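Folylpolyglutamate synthase/dihydrofolate synthase (Thermotoga maritima, PDB 1O5Z) probably catalyses the ATP-dependent, magnesium-requiring addition of glutamate to dihydropteroate and to tetrahydrofolate polyglutamates in folate biosynthesis. Local coordinates at residues S43-P48 against V136-F141; M69-L74 against S83-H88; S90-R95 against P130-V135. One frame throughout, in Å; residues are numbered along the deposited sequence.

Interaction 1 of 3, residues S43-P48 against V136-F141; sequences SKLGNP and VTAMAF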
loop_
_atom_site.group_PDB
_atom_site.type_symbol
_atom_site.label_atom_id
_atom_site.label_comp_id
_atom_site.label_asym_id
_atom_site.label_seq_id
_atom_site.Cartn_x
_atom_site.Cartn_y
_atom_site.Cartn_z
ATOM N N SER A 43 -0.660 -9.402 -24.311
ATOM C CA SER A 43 -0.883 -10.282 -25.424
ATOM C C SER A 43 0.423 -10.689 -26.087
ATOM O O SER A 43 0.595 -11.822 -26.435
ATOM C CB SER A 43 -1.714 -9.586 -26.474
ATOM O OG SER A 43 -1.977 -10.464 -27.541
ATOM N N LYS A 44 1.312 -9.735 -26.292
ATOM C CA LYS A 44 2.588 -9.990 -26.925
ATOM C C LYS A 44 3.492 -10.818 -25.991
ATOM O O LYS A 44 4.383 -11.482 -26.470
ATOM C CB LYS A 44 3.257 -8.655 -27.310
ATOM C CG LYS A 44 2.506 -7.887 -28.417
ATOM C CD LYS A 44 3.484 -7.148 -29.362
ATOM C CE LYS A 44 2.859 -6.745 -30.680
ATOM N NZ LYS A 44 2.997 -7.718 -31.853
ATOM N N LEU A 45 3.235 -10.795 -24.676
ATOM C CA LEU A 45 3.957 -11.616 -23.716
ATOM C C LEU A 45 3.308 -12.970 -23.470
ATOM O O LEU A 45 3.752 -13.723 -22.616
ATOM C CB LEU A 45 4.095 -10.878 -22.366
ATOM C CG LEU A 45 4.885 -9.559 -22.436
ATOM C CD1 LEU A 45 4.734 -8.763 -21.144
ATOM C CD2 LEU A 45 6.360 -9.756 -22.777
ATOM N N GLY A 46 2.252 -13.297 -24.203
ATOM C CA GLY A 46 1.563 -14.588 -24.048
ATOM C C GLY A 46 0.447 -14.605 -23.010
ATOM O O GLY A 46 0.026 -15.661 -22.565
ATOM N N ASN A 47 -0.048 -13.427 -22.645
ATOM C CA ASN A 47 -1.137 -13.313 -21.704
ATOM C C ASN A 47 -0.802 -14.058 -20.409
ATOM O O ASN A 47 -1.540 -14.948 -19.966
ATOM C CB ASN A 47 -2.463 -13.807 -22.336
ATOM C CG ASN A 47 -2.958 -12.903 -23.460
ATOM O OD1 ASN A 47 -2.993 -11.712 -23.328
ATOM N ND2 ASN A 47 -3.323 -13.481 -24.557
ATOM N N PRO A 48 0.312 -13.662 -19.788
ATOM C CA PRO A 48 0.782 -14.323 -18.569
ATOM C C PRO A 48 -0.192 -14.162 -17.403
ATOM O O PRO A 48 -0.240 -15.005 -16.497
ATOM C CB PRO A 48 2.109 -13.621 -18.290
ATOM C CG PRO A 48 1.975 -12.235 -18.990
ATOM C CD PRO A 48 1.194 -12.553 -20.193
ATOM N N VAL A 136 5.347 -2.056 -15.354
ATOM C CA VAL A 136 5.606 -2.719 -14.088
ATOM C C VAL A 136 4.550 -3.810 -13.836
ATOM O O VAL A 136 4.843 -4.915 -13.365
ATOM C CB VAL A 136 5.649 -1.708 -12.928
ATOM C CG1 VAL A 136 5.876 -2.446 -11.584
ATOM C CG2 VAL A 136 6.716 -0.728 -13.164
ATOM N N THR A 137 3.311 -3.489 -14.151
ATOM C CA THR A 137 2.237 -4.442 -13.963
ATOM C C THR A 137 2.447 -5.663 -14.822
ATOM O O THR A 137 2.243 -6.776 -14.380
ATOM C CB THR A 137 0.875 -3.777 -14.279
ATOM O OG1 THR A 137 0.676 -2.673 -13.389
ATOM C CG2 THR A 137 -0.269 -4.739 -13.999
ATOM N N ALA A 138 2.830 -5.450 -16.069
ATOM C CA ALA A 138 3.077 -6.553 -16.979
ATOM C C ALA A 138 4.281 -7.378 -16.505
ATOM O O ALA A 138 4.317 -8.624 -16.662
ATOM C CB ALA A 138 3.280 -6.016 -18.384
ATOM N N MET A 139 5.282 -6.673 -15.966
ATOM C CA MET A 139 6.406 -7.333 -15.341
ATOM C C MET A 139 5.956 -8.258 -14.223
ATOM O O MET A 139 6.384 -9.381 -14.146
ATOM C CB MET A 139 7.336 -6.318 -14.736
ATOM C CG MET A 139 8.200 -5.560 -15.730
ATOM S SD MET A 139 9.405 -4.459 -14.862
ATOM C CE MET A 139 9.867 -5.534 -13.449
ATOM N N ALA A 140 5.092 -7.771 -13.332
ATOM C CA ALA A 140 4.569 -8.613 -12.284
ATOM C C ALA A 140 3.843 -9.797 -12.860
ATOM O O ALA A 140 4.104 -10.907 -12.477
ATOM C CB ALA A 140 3.674 -7.825 -11.405
ATOM N N PHE A 141 2.935 -9.566 -13.803
ATOM C CA PHE A 141 2.165 -10.663 -14.403
ATOM C C PHE A 141 3.049 -11.719 -15.018
ATOM O O PHE A 141 2.803 -12.907 -14.885
ATOM C CB PHE A 141 1.215 -10.166 -15.475
ATOM C CG PHE A 141 -0.034 -9.538 -14.952
ATOM C CD1 PHE A 141 -0.482 -8.338 -15.484
ATOM C CD2 PHE A 141 -0.816 -10.173 -13.988
ATOM C CE1 PHE A 141 -1.673 -7.712 -15.003
ATOM C CE2 PHE A 141 -2.002 -9.582 -13.543
ATOM C CZ PHE A 141 -2.431 -8.341 -14.067
#
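Pro48 and Phe141 mark the closest backbone approach, with CA atoms 5.7 Å apart, where the loop leaving helix 36-44 passes the middle of helix 132-146. That loop is set by the end of helix 36-44: Gly46 has positive phi (89°) and closes a Schellman motif, one bond of which runs from Gly46 N to Ser43 O at 3.1 Å. At these angles a side chain at Gly46 would press against the carbonyl oxygen of Leu45, a constraint local to the turn, since nothing of the facing helix is near.

The contact is one of van der Waals packing, at two points. At the first, the Pro48 ring sits against the start of Phe141 and not against its aromatic ring: CB of Pro48 lies 3.5 Å from the carbonyl O of Phe141, and CG of Pro48 is 4.1 Å from CB of Phe141. The two side chains cross at about a right angle. With CG of Phe141 anti to its own carbonyl carbon (chi1 -78°), the phenyl group leads off from the proline; of the side chain, only CB is met, alongside the backbone carbonyl. At the second point, an apolar one, a single branch of Leu45 does the touching, CD1 standing 4.2 Å from CB of Ala138. No hydrogen bond joins the segments; the Phe141 carbonyl is bonded instead to Tyr52 OH.

Together the segments bury 156 Å², a modest area; neighbouring elements pack around it. Leu42 of helix 36-44 touches Pro48, Ala138 and Phe141, while Leu45 also packs on Met115 and Ile118 of helix 105-122. Val136 and Ala140 rest on Tyr84, so the contact joins the turn that follows helix 36-44 to a helix that also packs on strand 81-84 of the sheet.

Interaction 2 of 3, residues M69-L74 against S83-H88; sequences MVSNIL and SYYSPH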
loop_
_atom_site.group_PDB
_atom_site.type_symbol
_atom_site.label_atom_id
_atom_site.label_comp_id
_atom_site.label_asym_id
_atom_site.label_seq_id
_atom_site.Cartn_x
_atom_site.Cartn_y
_atom_site.Cartn_z
ATOM N N MET A 69 -2.734 -8.604 3.670
ATOM C CA MET A 69 -3.380 -9.562 4.558
ATOM C C MET A 69 -3.845 -10.832 3.802
ATOM O O MET A 69 -3.626 -11.980 4.237
ATOM C CB MET A 69 -4.556 -8.887 5.216
ATOM C CG MET A 69 -4.163 -7.842 6.246
ATOM S SD MET A 69 -5.647 -6.985 6.868
ATOM C CE MET A 69 -4.965 -5.700 7.906
ATOM N N VAL A 70 -4.474 -10.610 2.653
ATOM C CA VAL A 70 -4.881 -11.697 1.803
ATOM C C VAL A 70 -3.686 -12.531 1.362
ATOM O O VAL A 70 -3.737 -13.745 1.461
ATOM C CB VAL A 70 -5.734 -11.187 0.620
ATOM C CG1 VAL A 70 -5.976 -12.262 -0.350
ATOM C CG2 VAL A 70 -7.074 -10.721 1.131
ATOM N N SER A 71 -2.616 -11.895 0.889
ATOM C CA SER A 71 -1.437 -12.657 0.452
ATOM C C SER A 71 -0.874 -13.407 1.588
ATOM O O SER A 71 -0.510 -14.502 1.423
ATOM C CB SER A 71 -0.291 -11.783 -0.091
ATOM O OG SER A 71 -0.830 -10.868 -1.028
ATOM N N ASN A 72 -0.675 -12.736 2.707
ATOM C CA ASN A 72 -0.070 -13.356 3.865
ATOM C C ASN A 72 -0.807 -14.572 4.364
ATOM O O ASN A 72 -0.173 -15.567 4.706
ATOM C CB ASN A 72 0.164 -12.326 4.967
ATOM C CG ASN A 72 1.538 -11.721 4.831
ATOM O OD1 ASN A 72 2.528 -12.468 4.888
ATOM N ND2 ASN A 72 1.621 -10.430 4.559
ATOM N N ILE A 73 -2.130 -14.531 4.317
ATOM C CA ILE A 73 -2.918 -15.670 4.767
ATOM C C ILE A 73 -2.756 -16.878 3.809
ATOM O O ILE A 73 -2.603 -18.025 4.238
ATOM C CB ILE A 73 -4.387 -15.286 4.898
ATOM C CG1 ILE A 73 -4.573 -14.329 6.080
ATOM C CG2 ILE A 73 -5.274 -16.552 5.095
ATOM C CD1 ILE A 73 -5.968 -13.690 6.116
ATOM N N LEU A 74 -2.795 -16.590 2.506
ATOM C CA LEU A 74 -2.636 -17.631 1.516
ATOM C C LEU A 74 -1.246 -18.190 1.492
ATOM O O LEU A 74 -1.070 -19.390 1.309
ATOM C CB LEU A 74 -2.953 -17.080 0.141
ATOM C CG LEU A 74 -4.410 -16.675 -0.124
ATOM C CD1 LEU A 74 -4.447 -15.834 -1.395
ATOM C CD2 LEU A 74 -5.302 -17.892 -0.288
ATOM N N SER A 83 2.159 -11.408 -5.391
ATOM C CA SER A 83 1.432 -10.264 -4.902
ATOM C C SER A 83 2.054 -9.010 -5.506
ATOM O O SER A 83 3.262 -8.908 -5.722
ATOM C CB SER A 83 1.400 -10.228 -3.355
ATOM O OG SER A 83 2.698 -10.269 -2.790
ATOM N N TYR A 84 1.156 -8.088 -5.830
ATOM C CA TYR A 84 1.452 -6.903 -6.641
ATOM C C TYR A 84 0.987 -5.639 -5.927
ATOM O O TYR A 84 -0.187 -5.519 -5.655
ATOM C CB TYR A 84 0.809 -7.011 -8.024
ATOM C CG TYR A 84 1.215 -5.881 -8.883
ATOM C CD1 TYR A 84 2.550 -5.601 -9.099
ATOM C CD2 TYR A 84 0.280 -5.043 -9.446
ATOM C CE1 TYR A 84 2.941 -4.528 -9.891
ATOM C CE2 TYR A 84 0.655 -3.963 -10.221
ATOM C CZ TYR A 84 1.979 -3.712 -10.446
ATOM O OH TYR A 84 2.334 -2.615 -11.209
ATOM N N TYR A 85 1.941 -4.754 -5.604
ATOM C CA TYR A 85 1.639 -3.521 -4.905
ATOM C C TYR A 85 2.133 -2.308 -5.659
ATOM O O TYR A 85 2.943 -2.413 -6.562
ATOM C CB TYR A 85 2.248 -3.520 -3.512
ATOM C CG TYR A 85 1.920 -4.743 -2.676
ATOM C CD1 TYR A 85 2.621 -5.930 -2.841
ATOM C CD2 TYR A 85 0.923 -4.709 -1.703
ATOM C CE1 TYR A 85 2.344 -7.037 -2.037
ATOM C CE2 TYR A 85 0.636 -5.828 -0.921
ATOM C CZ TYR A 85 1.345 -6.978 -1.094
ATOM O OH TYR A 85 1.060 -8.077 -0.329
ATOM N N SER A 86 1.612 -1.166 -5.243
ATOM C CA SER A 86 2.047 0.167 -5.708
ATOM C C SER A 86 1.616 1.174 -4.656
ATOM O O SER A 86 0.580 0.985 -4.038
ATOM C CB SER A 86 1.418 0.586 -7.038
ATOM O OG SER A 86 -0.006 0.440 -6.997
ATOM N N PRO A 87 2.401 2.214 -4.433
ATOM C CA PRO A 87 3.677 2.409 -5.104
ATOM C C PRO A 87 4.727 1.643 -4.265
ATOM O O PRO A 87 4.450 0.532 -3.859
ATOM C CB PRO A 87 3.828 3.925 -5.088
ATOM C CG PRO A 87 3.105 4.321 -3.765
ATOM C CD PRO A 87 2.114 3.266 -3.459
ATOM N N HIS A 88 5.901 2.181 -3.977
ATOM C CA HIS A 88 6.742 1.541 -3.004
ATOM C C HIS A 88 7.206 2.610 -2.098
ATOM O O HIS A 88 7.111 3.786 -2.435
ATOM C CB HIS A 88 7.936 0.820 -3.655
ATOM C CG HIS A 88 8.882 1.717 -4.411
ATOM N ND1 HIS A 88 8.856 1.836 -5.789
ATOM C CD2 HIS A 88 9.896 2.510 -3.987
ATOM C CE1 HIS A 88 9.829 2.654 -6.177
ATOM N NE2 HIS A 88 10.467 3.080 -5.101
#
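Ser71, on helix 63-77, meets Ser83 at the end of strand 81-84 and the phenol end of Tyr85 just beyond it. The van der Waals part is compact: OG of Ser71 lies 3.3 Å from CB of Ser83, and the backbones come as near as 6.5 Å between the CA atoms of these two serines. Only 91 Å² is buried in all, which fits a meeting of small side chains.

The polar part gathers around three hydroxyls. OG of Ser71 is 3.4 Å from OH of Tyr85, and it stands obliquely to the tyrosine ring. Its clear partner is the carbonyl O of Ala67, one turn earlier in the same helix; chi1 of -49° turns OG back along the helix to reach it. Ser83 OG takes another course. It sits 4.0 Å from Ser71 OG and is hydrogen-bonded to Glu100 OE2, so the serine presents its CB to the helix. Tyr85 OH shares that carboxylate oxygen and also bonds Asn68 ND2, while its ring makes a cation-pi contact with Arg97.

Backbone bonds fix the strand side: Ser83 pairs with Arg97, and Tyr84 with Val153 and Glu155. The contact thus packs the helix of a beta-alpha-beta crossover, from strand 53-58 through helix 63-77, against its second strand, 81-84, in the mixed sheet of the Mur ligase middle domain; strand 151-155 lies between the two.

Chemically, the buried hydroxyls are each given a partner, two of them through one oxygen of Glu100. This would probably hold the Tyr85 phenol in place against the helix, and the shared hydroxyl bonds are likely to help stabilise negative charge on that carboxylate.

Interaction 3 of 3, residues S90-R95 against P130-V135; sequences STFRER and PSFFEV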
loop_
_atom_site.group_PDB
_atom_site.type_symbol
_atom_site.label_atom_id
_atom_site.label_comp_id
_atom_site.label_asym_id
_atom_site.label_seq_id
_atom_site.Cartn_x
_atom_site.Cartn_y
_atom_site.Cartn_z
ATOM N N SER A 90 10.512 2.097 0.031
ATOM C CA SER A 90 11.974 2.107 0.132
ATOM C C SER A 90 12.635 1.512 -1.097
ATOM O O SER A 90 13.622 2.049 -1.577
ATOM C CB SER A 90 12.430 1.346 1.359
ATOM O OG SER A 90 11.923 1.905 2.540
ATOM N N THR A 91 12.097 0.414 -1.620
ATOM C CA THR A 91 12.645 -0.161 -2.815
ATOM C C THR A 91 11.559 -0.548 -3.758
ATOM O O THR A 91 10.523 -1.034 -3.370
ATOM C CB THR A 91 13.539 -1.383 -2.537
ATOM O OG1 THR A 91 13.857 -1.986 -3.800
ATOM C CG2 THR A 91 12.782 -2.471 -1.777
ATOM N N PHE A 92 11.829 -0.320 -5.032
ATOM C CA PHE A 92 10.971 -0.731 -6.118
ATOM C C PHE A 92 10.520 -2.182 -5.997
ATOM O O PHE A 92 9.419 -2.534 -6.403
ATOM C CB PHE A 92 11.727 -0.501 -7.425
ATOM C CG PHE A 92 11.046 -1.050 -8.603
ATOM C CD1 PHE A 92 10.178 -0.250 -9.359
ATOM C CD2 PHE A 92 11.256 -2.365 -8.969
ATOM C CE1 PHE A 92 9.529 -0.763 -10.500
ATOM C CE2 PHE A 92 10.629 -2.897 -10.077
ATOM C CZ PHE A 92 9.760 -2.087 -10.859
ATOM N N ARG A 93 11.371 -3.020 -5.431
ATOM C CA ARG A 93 11.089 -4.441 -5.347
ATOM C C ARG A 93 9.928 -4.859 -4.373
ATOM O O ARG A 93 9.402 -6.004 -4.457
ATOM C CB ARG A 93 12.406 -5.172 -5.094
ATOM C CG ARG A 93 13.383 -4.964 -6.250
ATOM C CD ARG A 93 14.833 -5.010 -5.831
ATOM N NE ARG A 93 14.876 -6.117 -4.908
ATOM C CZ ARG A 93 15.147 -6.079 -3.640
ATOM N NH1 ARG A 93 15.627 -4.999 -3.069
ATOM N NH2 ARG A 93 15.002 -7.201 -2.968
ATOM N N GLU A 94 9.510 -3.939 -3.494
ATOM C CA GLU A 94 8.256 -4.106 -2.737
ATOM C C GLU A 94 7.009 -4.362 -3.612
ATOM O O GLU A 94 5.984 -4.915 -3.154
ATOM C CB GLU A 94 7.962 -2.817 -1.936
ATOM C CG GLU A 94 8.898 -2.529 -0.793
ATOM C CD GLU A 94 8.810 -1.093 -0.311
ATOM O OE1 GLU A 94 7.728 -0.470 -0.438
ATOM O OE2 GLU A 94 9.838 -0.575 0.179
ATOM N N ARG A 95 7.080 -3.921 -4.865
ATOM C CA ARG A 95 5.920 -3.927 -5.750
ATOM C C ARG A 95 5.570 -5.314 -6.214
ATOM O O ARG A 95 4.449 -5.553 -6.547
ATOM C CB ARG A 95 6.156 -3.026 -6.990
ATOM C CG ARG A 95 6.264 -1.560 -6.701
ATOM C CD ARG A 95 6.803 -0.773 -7.821
ATOM N NE ARG A 95 6.903 0.630 -7.465
ATOM C CZ ARG A 95 5.991 1.565 -7.761
ATOM N NH1 ARG A 95 6.204 2.817 -7.360
ATOM N NH2 ARG A 95 4.891 1.279 -8.480
ATOM N N PRO A 130 3.666 1.601 -23.607
ATOM C CA PRO A 130 3.069 1.431 -22.284
ATOM C C PRO A 130 3.638 2.427 -21.262
ATOM O O PRO A 130 4.777 2.842 -21.370
ATOM C CB PRO A 130 3.390 -0.025 -21.956
ATOM C CG PRO A 130 4.611 -0.302 -22.636
ATOM C CD PRO A 130 4.600 0.492 -23.889
ATOM N N SER A 131 2.822 2.828 -20.300
ATOM C CA SER A 131 3.228 3.772 -19.256
ATOM C C SER A 131 4.114 3.040 -18.259
ATOM O O SER A 131 4.237 1.824 -18.307
ATOM C CB SER A 131 1.992 4.330 -18.532
ATOM O OG SER A 131 1.307 3.303 -17.810
ATOM N N PHE A 132 4.699 3.768 -17.326
ATOM C CA PHE A 132 5.432 3.151 -16.232
ATOM C C PHE A 132 4.664 2.019 -15.585
ATOM O O PHE A 132 5.144 0.867 -15.440
ATOM C CB PHE A 132 5.737 4.229 -15.172
ATOM C CG PHE A 132 6.268 3.681 -13.898
ATOM C CD1 PHE A 132 7.586 3.225 -13.823
ATOM C CD2 PHE A 132 5.438 3.570 -12.759
ATOM C CE1 PHE A 132 8.073 2.685 -12.633
ATOM C CE2 PHE A 132 5.935 3.034 -11.590
ATOM C CZ PHE A 132 7.255 2.601 -11.527
ATOM N N PHE A 133 3.467 2.355 -15.141
ATOM C CA PHE A 133 2.642 1.403 -14.379
ATOM C C PHE A 133 2.209 0.223 -15.230
ATOM O O PHE A 133 2.120 -0.904 -14.779
ATOM C CB PHE A 133 1.413 2.101 -13.784
ATOM C CG PHE A 133 0.677 1.240 -12.788
ATOM C CD1 PHE A 133 1.284 0.880 -11.590
ATOM C CD2 PHE A 133 -0.572 0.726 -13.077
ATOM C CE1 PHE A 133 0.622 0.061 -10.690
ATOM C CE2 PHE A 133 -1.221 -0.124 -12.188
ATOM C CZ PHE A 133 -0.633 -0.452 -11.004
ATOM N N GLU A 134 1.931 0.477 -16.487
ATOM C CA GLU A 134 1.638 -0.594 -17.400
ATOM C C GLU A 134 2.797 -1.548 -17.496
ATOM O O GLU A 134 2.617 -2.758 -17.412
ATOM C CB GLU A 134 1.263 -0.027 -18.768
ATOM C CG GLU A 134 -0.133 0.617 -18.662
ATOM C CD GLU A 134 -0.545 1.421 -19.857
ATOM O OE1 GLU A 134 0.279 1.637 -20.805
ATOM O OE2 GLU A 134 -1.709 1.862 -19.802
ATOM N N VAL A 135 4.004 -1.015 -17.654
ATOM C CA VAL A 135 5.171 -1.893 -17.788
ATOM C C VAL A 135 5.399 -2.726 -16.503
ATOM O O VAL A 135 5.598 -3.924 -16.548
ATOM C CB VAL A 135 6.412 -1.091 -18.135
ATOM C CG1 VAL A 135 7.650 -2.013 -18.118
ATOM C CG2 VAL A 135 6.266 -0.523 -19.501
#
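Phe132 and Phe92 both carry CG anti to the backbone N (chi1 170° and 172°), which carries their rings across toward each other, while Arg95 runs straight from CG to NE and brings its guanidinium to the same place. The nearest CA atoms, those of Arg95 and Phe133, are 10.7 Å apart, so the contact is made by long side chains.

The guanidinium turns a face to the rim of the Phe132 ring: CZ of Phe132 stands 4.0 Å above the guanidinium plane, over its centre, and CE2 of Phe132 is 3.7 Å from NH2 of Arg95. The planes are 86° apart and NH2 lies near the ring plane, so this is ring edge on guanidinium face and not a cation-pi stack. Beside it, CE1 of Phe92 is 4.2 Å from CZ of Phe132, which lies at the edge of the Phe92 ring. Arg95 NE is bonded to His88 ND1, anchoring the head. A leucine in place of this arginine would probably leave His88 ND1 without its mate and the edge of Phe132 without the guanidinium face.

Glu94 OE2 accepts from Ser90 N and Thr91 N from one face of its carboxylate, and Thr91 OG1 forms an ST turn with Arg93 N. Ser131 and Glu134 make the reciprocal bonds of a capping box, and the contact sets the first turn of helix 132-146, which this box begins, against the 3-10 segment 92-95 in the loop between strands 81-84 and 96-98.

How the interactions relate
Interactions 1 and 3 share helix 132-146, with centres 13 Å apart; Val136 joins them, its CG2 lying 3.9 Å from CE1 of Phe92. Along the chain, interactions 2 and 3 are both nested within the loop closed by interaction 1. Tyr84 ties interaction 2 to that helix, its OH 2.7 Å from OG1 of Thr137 in a probable hydrogen bond, although the centres of interactions 1 and 2 are 18 Å apart. Interactions 2 and 3 meet through the backbone, with Tyr85 N 2.8 Å from Arg95 O. An unidentified bound molecule, probably from the crystallisation liquor, lies about 4 Å from the Tyr85 side chain and is hydrogen-bonded to Ser86 OG, which may mark a pocket beside interaction 2.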